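PDB 6B2V: SorB from Sorangium cellulosum, which carries, in this domain from module nine of the sorangicin assembly line, a pyran synthase that forms a pyran ring in the growing polyketide antibiotic. Local coordinates for residues Arg42-Phe48 against Cys101-Leu107; Ile241-Pro245 against Cys279-Phe283. One frame throughout, in Å; residues are numbered along the deposited sequence.

Interaction 1: residues Arg42-Phe48 against Cys101-Leu107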
# COMPACT_ATOMS: atom_id res chain seq x y z
N ARG A 42 14.11 13.22 -13.24
CA ARG A 42 14.65 11.92 -13.53
C ARG A 42 13.48 10.99 -13.71
O ARG A 42 12.53 11.08 -13.03
CB ARG A 42 15.59 11.48 -12.44
CG ARG A 42 16.88 12.27 -12.52
CD ARG A 42 17.96 11.75 -11.64
NE ARG A 42 18.50 10.48 -12.03
CZ ARG A 42 19.43 9.87 -11.33
NH1 ARG A 42 19.91 10.43 -10.26
NH2 ARG A 42 19.87 8.70 -11.68
N ALA A 43 13.60 10.10 -14.66
CA ALA A 43 12.54 9.21 -15.04
C ALA A 43 13.04 7.80 -15.16
O ALA A 43 14.13 7.57 -15.56
CB ALA A 43 11.94 9.67 -16.36
N PHE A 44 12.20 6.86 -14.75
CA PHE A 44 12.49 5.45 -14.80
C PHE A 44 11.34 4.68 -15.39
O PHE A 44 10.26 5.12 -15.32
CB PHE A 44 12.81 4.89 -13.40
CG PHE A 44 13.97 5.55 -12.76
CD1 PHE A 44 13.80 6.73 -12.15
CD2 PHE A 44 15.20 4.98 -12.79
CE1 PHE A 44 14.84 7.38 -11.57
CE2 PHE A 44 16.25 5.62 -12.21
CZ PHE A 44 16.07 6.81 -11.60
N ALA A 45 11.63 3.53 -15.96
CA ALA A 45 10.64 2.73 -16.61
C ALA A 45 10.79 1.23 -16.40
O ALA A 45 11.81 0.78 -16.05
CB ALA A 45 10.65 3.05 -18.08
N ALA A 46 9.68 0.53 -16.57
CA ALA A 46 9.60 -0.90 -16.53
C ALA A 46 8.51 -1.39 -17.48
O ALA A 46 7.56 -0.76 -17.66
CB ALA A 46 9.31 -1.40 -15.11
N VAL A 47 8.71 -2.55 -18.05
CA VAL A 47 7.73 -3.17 -18.90
C VAL A 47 7.22 -4.44 -18.25
O VAL A 47 7.98 -5.21 -17.84
CB VAL A 47 8.34 -3.57 -20.25
CG1 VAL A 47 7.33 -4.27 -21.09
CG2 VAL A 47 8.86 -2.35 -20.95
N PHE A 48 5.92 -4.60 -18.17
CA PHE A 48 5.30 -5.75 -17.59
C PHE A 48 4.49 -6.49 -18.61
O PHE A 48 3.88 -5.91 -19.43
CB PHE A 48 4.39 -5.33 -16.44
CG PHE A 48 5.08 -4.51 -15.42
CD1 PHE A 48 5.85 -5.10 -14.47
CD2 PHE A 48 4.99 -3.16 -15.43
CE1 PHE A 48 6.50 -4.36 -13.54
CE2 PHE A 48 5.65 -2.41 -14.50
CZ PHE A 48 6.42 -3.01 -13.55
N CYS A 101 3.03 -3.83 -21.37
CA CYS A 101 2.92 -2.39 -21.27
C CYS A 101 4.05 -1.79 -20.47
O CYS A 101 4.51 -2.35 -19.51
CB CYS A 101 1.60 -2.04 -20.57
SG CYS A 101 0.97 -0.35 -20.75
N GLU A 102 4.45 -0.60 -20.84
CA GLU A 102 5.46 0.09 -20.11
C GLU A 102 4.84 1.02 -19.09
O GLU A 102 3.85 1.58 -19.34
CB GLU A 102 6.31 0.92 -21.07
CG GLU A 102 7.40 1.76 -20.41
CD GLU A 102 7.98 2.88 -21.29
OE1 GLU A 102 7.37 3.90 -21.53
OE2 GLU A 102 9.09 2.77 -21.68
N LEU A 103 5.45 1.11 -17.93
CA LEU A 103 5.04 2.04 -16.90
C LEU A 103 6.23 2.93 -16.63
O LEU A 103 7.31 2.44 -16.50
CB LEU A 103 4.64 1.30 -15.64
CG LEU A 103 3.72 1.97 -14.67
CD1 LEU A 103 2.45 2.44 -15.30
CD2 LEU A 103 3.38 1.00 -13.57
N ARG A 104 5.98 4.22 -16.53
CA ARG A 104 7.02 5.19 -16.29
C ARG A 104 6.74 6.00 -15.06
O ARG A 104 5.63 6.26 -14.80
CB ARG A 104 7.15 6.12 -17.49
CG ARG A 104 8.27 7.12 -17.39
CD ARG A 104 8.30 8.10 -18.54
NE ARG A 104 8.31 7.46 -19.85
CZ ARG A 104 8.02 8.11 -20.96
NH1 ARG A 104 7.68 9.37 -20.91
NH2 ARG A 104 8.05 7.52 -22.13
N VAL A 105 7.77 6.30 -14.29
CA VAL A 105 7.62 7.12 -13.13
C VAL A 105 8.58 8.28 -13.26
O VAL A 105 9.72 8.07 -13.46
CB VAL A 105 7.83 6.33 -11.82
CG1 VAL A 105 9.16 5.66 -11.78
CG2 VAL A 105 7.66 7.21 -10.62
N VAL A 106 8.07 9.48 -13.12
CA VAL A 106 8.85 10.69 -13.22
C VAL A 106 8.96 11.37 -11.86
O VAL A 106 8.00 11.56 -11.20
CB VAL A 106 8.19 11.66 -14.22
CG1 VAL A 106 8.96 12.96 -14.35
CG2 VAL A 106 8.09 11.02 -15.56
N LEU A 107 10.17 11.75 -11.49
CA LEU A 107 10.44 12.40 -10.24
C LEU A 107 10.83 13.83 -10.50
O LEU A 107 11.64 14.05 -11.31
CB LEU A 107 11.60 11.73 -9.56
CG LEU A 107 11.49 10.23 -9.32
CD1 LEU A 107 12.75 9.71 -8.64
CD2 LEU A 107 10.28 9.97 -8.44
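Phe44 and Val105 form one hydrogen-bonded pair of an antiparallel ladder that joins strand 41-48 to strand 101-110 in the predicted N-terminal hotdog fold. Eight backbone hydrogen bonds knit the two strands. Arg42 with Leu107, Phe44 with Val105, Ala46 with Leu103 and Phe48 with Cys101 are hydrogen-bonded pairs, each closed by two N-H...O=C bonds. The shortest runs from Leu103 N to Ala46 O at 2.8 Å. The longest, from Arg42 N to Leu107 O, measures 3.2 Å. In the non-hydrogen-bonded pairs between them, CA-H...O contacts fill in, such as Ala45 CA to Leu103 O at 3.3 Å.

The face bearing Ala45, Glu102 and Arg104 is the more polar. Arg104 and Glu102 form a long salt bridge along their own strand, and the Glu102 carboxylate leans over the Ala45 methyl.

Apolar side chains of the hydrogen-bonded pairs share the other face, turned to helix 64-77, around which the sheet of a hotdog fold wraps; Phe44 and Val105 both rest on Ala74 and Leu103 on Met70. Phe44 CB meets Val105 CG1 at 4.1 Å, and CE1 of the ring comes obliquely to Leu107 CD1. Phe62 packs edge-to-face with Phe48. Phe48 has CG anti to its carbonyl carbon (chi1 -54°), which turns the ring toward the neighbouring strand, where its edge at CE2 lies 4.0 Å from Leu103 CB.

Interaction 2: residues Ile241-Pro245 against Cys279-Phe283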
# COMPACT_ATOMS: atom_id res chain seq x y z
N ILE A 241 7.81 4.58 6.67
CA ILE A 241 8.48 3.33 6.74
C ILE A 241 9.54 3.36 7.84
O ILE A 241 10.45 4.12 7.75
CB ILE A 241 9.23 3.17 5.41
CG1 ILE A 241 8.26 3.22 4.24
CG2 ILE A 241 9.98 1.88 5.41
CD1 ILE A 241 8.93 3.64 2.93
N TYR A 242 9.38 2.59 8.89
CA TYR A 242 10.32 2.61 10.00
C TYR A 242 11.36 1.51 10.03
O TYR A 242 12.46 1.72 10.39
CB TYR A 242 9.56 2.69 11.33
CG TYR A 242 8.73 3.92 11.49
CD1 TYR A 242 9.29 5.12 11.78
CD2 TYR A 242 7.35 3.89 11.36
CE1 TYR A 242 8.53 6.25 11.94
CE2 TYR A 242 6.59 5.00 11.52
CZ TYR A 242 7.19 6.18 11.79
OH TYR A 242 6.44 7.29 11.95
N SER A 243 10.95 0.34 9.63
CA SER A 243 11.83 -0.81 9.58
C SER A 243 11.30 -1.91 8.65
O SER A 243 10.27 -1.77 8.14
CB SER A 243 12.19 -1.29 10.97
OG SER A 243 11.17 -1.99 11.47
N ASP A 244 12.03 -2.99 8.46
CA ASP A 244 11.62 -3.99 7.49
C ASP A 244 10.26 -4.57 7.81
O ASP A 244 10.08 -5.19 8.80
CB ASP A 244 12.66 -5.13 7.56
CG ASP A 244 12.49 -6.21 6.47
OD1 ASP A 244 11.55 -6.31 5.77
OD2 ASP A 244 13.40 -7.01 6.36
N PRO A 245 9.35 -4.47 6.85
CA PRO A 245 7.99 -4.94 7.02
C PRO A 245 7.81 -6.47 7.06
O PRO A 245 6.89 -7.00 7.54
CB PRO A 245 7.24 -4.35 5.84
CG PRO A 245 8.23 -3.86 4.91
CD PRO A 245 9.53 -3.75 5.59
N CYS A 279 6.07 -0.49 15.45
CA CYS A 279 5.59 -0.05 14.16
C CYS A 279 6.62 -0.17 13.04
O CYS A 279 7.64 0.42 13.09
CB CYS A 279 5.20 1.42 14.29
SG CYS A 279 4.37 2.08 12.83
N LEU A 280 6.28 -0.97 12.02
CA LEU A 280 7.15 -1.19 10.87
C LEU A 280 6.74 -0.23 9.78
O LEU A 280 7.55 0.37 9.17
CB LEU A 280 7.07 -2.67 10.40
CG LEU A 280 7.14 -3.67 11.55
CD1 LEU A 280 7.12 -5.04 10.92
CD2 LEU A 280 8.43 -3.51 12.36
N MET A 281 5.45 -0.11 9.57
CA MET A 281 4.93 0.85 8.63
C MET A 281 3.63 1.42 9.12
O MET A 281 2.86 0.72 9.63
CB MET A 281 4.67 0.27 7.25
CG MET A 281 5.88 -0.20 6.53
SD MET A 281 5.49 -0.71 4.86
CE MET A 281 4.26 -1.93 5.24
N ALA A 282 3.48 2.72 8.91
CA ALA A 282 2.29 3.44 9.29
C ALA A 282 1.63 4.09 8.08
O ALA A 282 2.21 4.92 7.42
CB ALA A 282 2.59 4.51 10.31
N PHE A 283 0.38 3.70 7.84
CA PHE A 283 -0.46 4.28 6.80
C PHE A 283 -1.43 5.23 7.50
O PHE A 283 -2.15 4.86 8.31
CB PHE A 283 -1.26 3.22 6.03
CG PHE A 283 -0.46 2.37 5.10
CD1 PHE A 283 0.14 1.22 5.52
CD2 PHE A 283 -0.38 2.69 3.77
CE1 PHE A 283 0.85 0.45 4.66
CE2 PHE A 283 0.30 1.91 2.92
CZ PHE A 283 0.92 0.79 3.35
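The backbone of 241-245 leaves its strand at Ile241, which forms a non-hydrogen-bonded antiparallel pair with Met281, and then bends around Leu280 O. That carbonyl takes two N-H groups: Tyr242 N at 2.9 Å, tilted 28° from the carbonyl plane, and Ser243 N in a weak bond at 3.4 Å. Tyr242 lays its ring beside Cys279. The thiol SG of Cys279 lies 3.8 Å from Tyr242 CD2; seen from the ring centroid it is 65° off the ring normal, an oblique sulfur-aromatic contact, while the ring edge at CE2 meets Ala282 CB. Pro139 O receives a hydrogen bond from the phenol OH.

Two consecutive residues, Leu280 and Met281, stand opposite the single Leu272 of strand 267-273, a classic beta bulge at the corner of strand 279-289 in the predicted C-terminal hotdog fold. The chain turns here, and the Leu280 side chain fits into the bend of 241-245: Leu280 CD2 touches Ser243 OG at 3.3 Å, and CD1 approaches the carbonyl oxygens of Asp244 and Pro245. A bend at chi3 (-56°) carries Met281 CE across Pro245, 3.9 Å from Pro245 CB. Pro245 also packs on Leu209 of helix 207-225.

How the interactions relate
Interaction 1 comes first along the chain and closes before interaction 2 opens. Their centres lie 25 Å apart, and their nearest atoms about 13 Å, so the two do not touch. Each belongs to one half of the double-hotdog architecture of the polyketide synthase dehydratase family: 42-48 and 101-107 to the predicted N-terminal hotdog, 241-245 and 279-283 to the C-terminal one. The two halves are linked by antiparallel pairing of strand 82-90 with strand 232-241, whose end leads into interaction 2. Interaction 1 lies well out from the centre of the chain, beside helix 64-77, whereas interaction 2 is closer in, where Gln138, Pro139 and Arg141, from the connection between the folds, also pack.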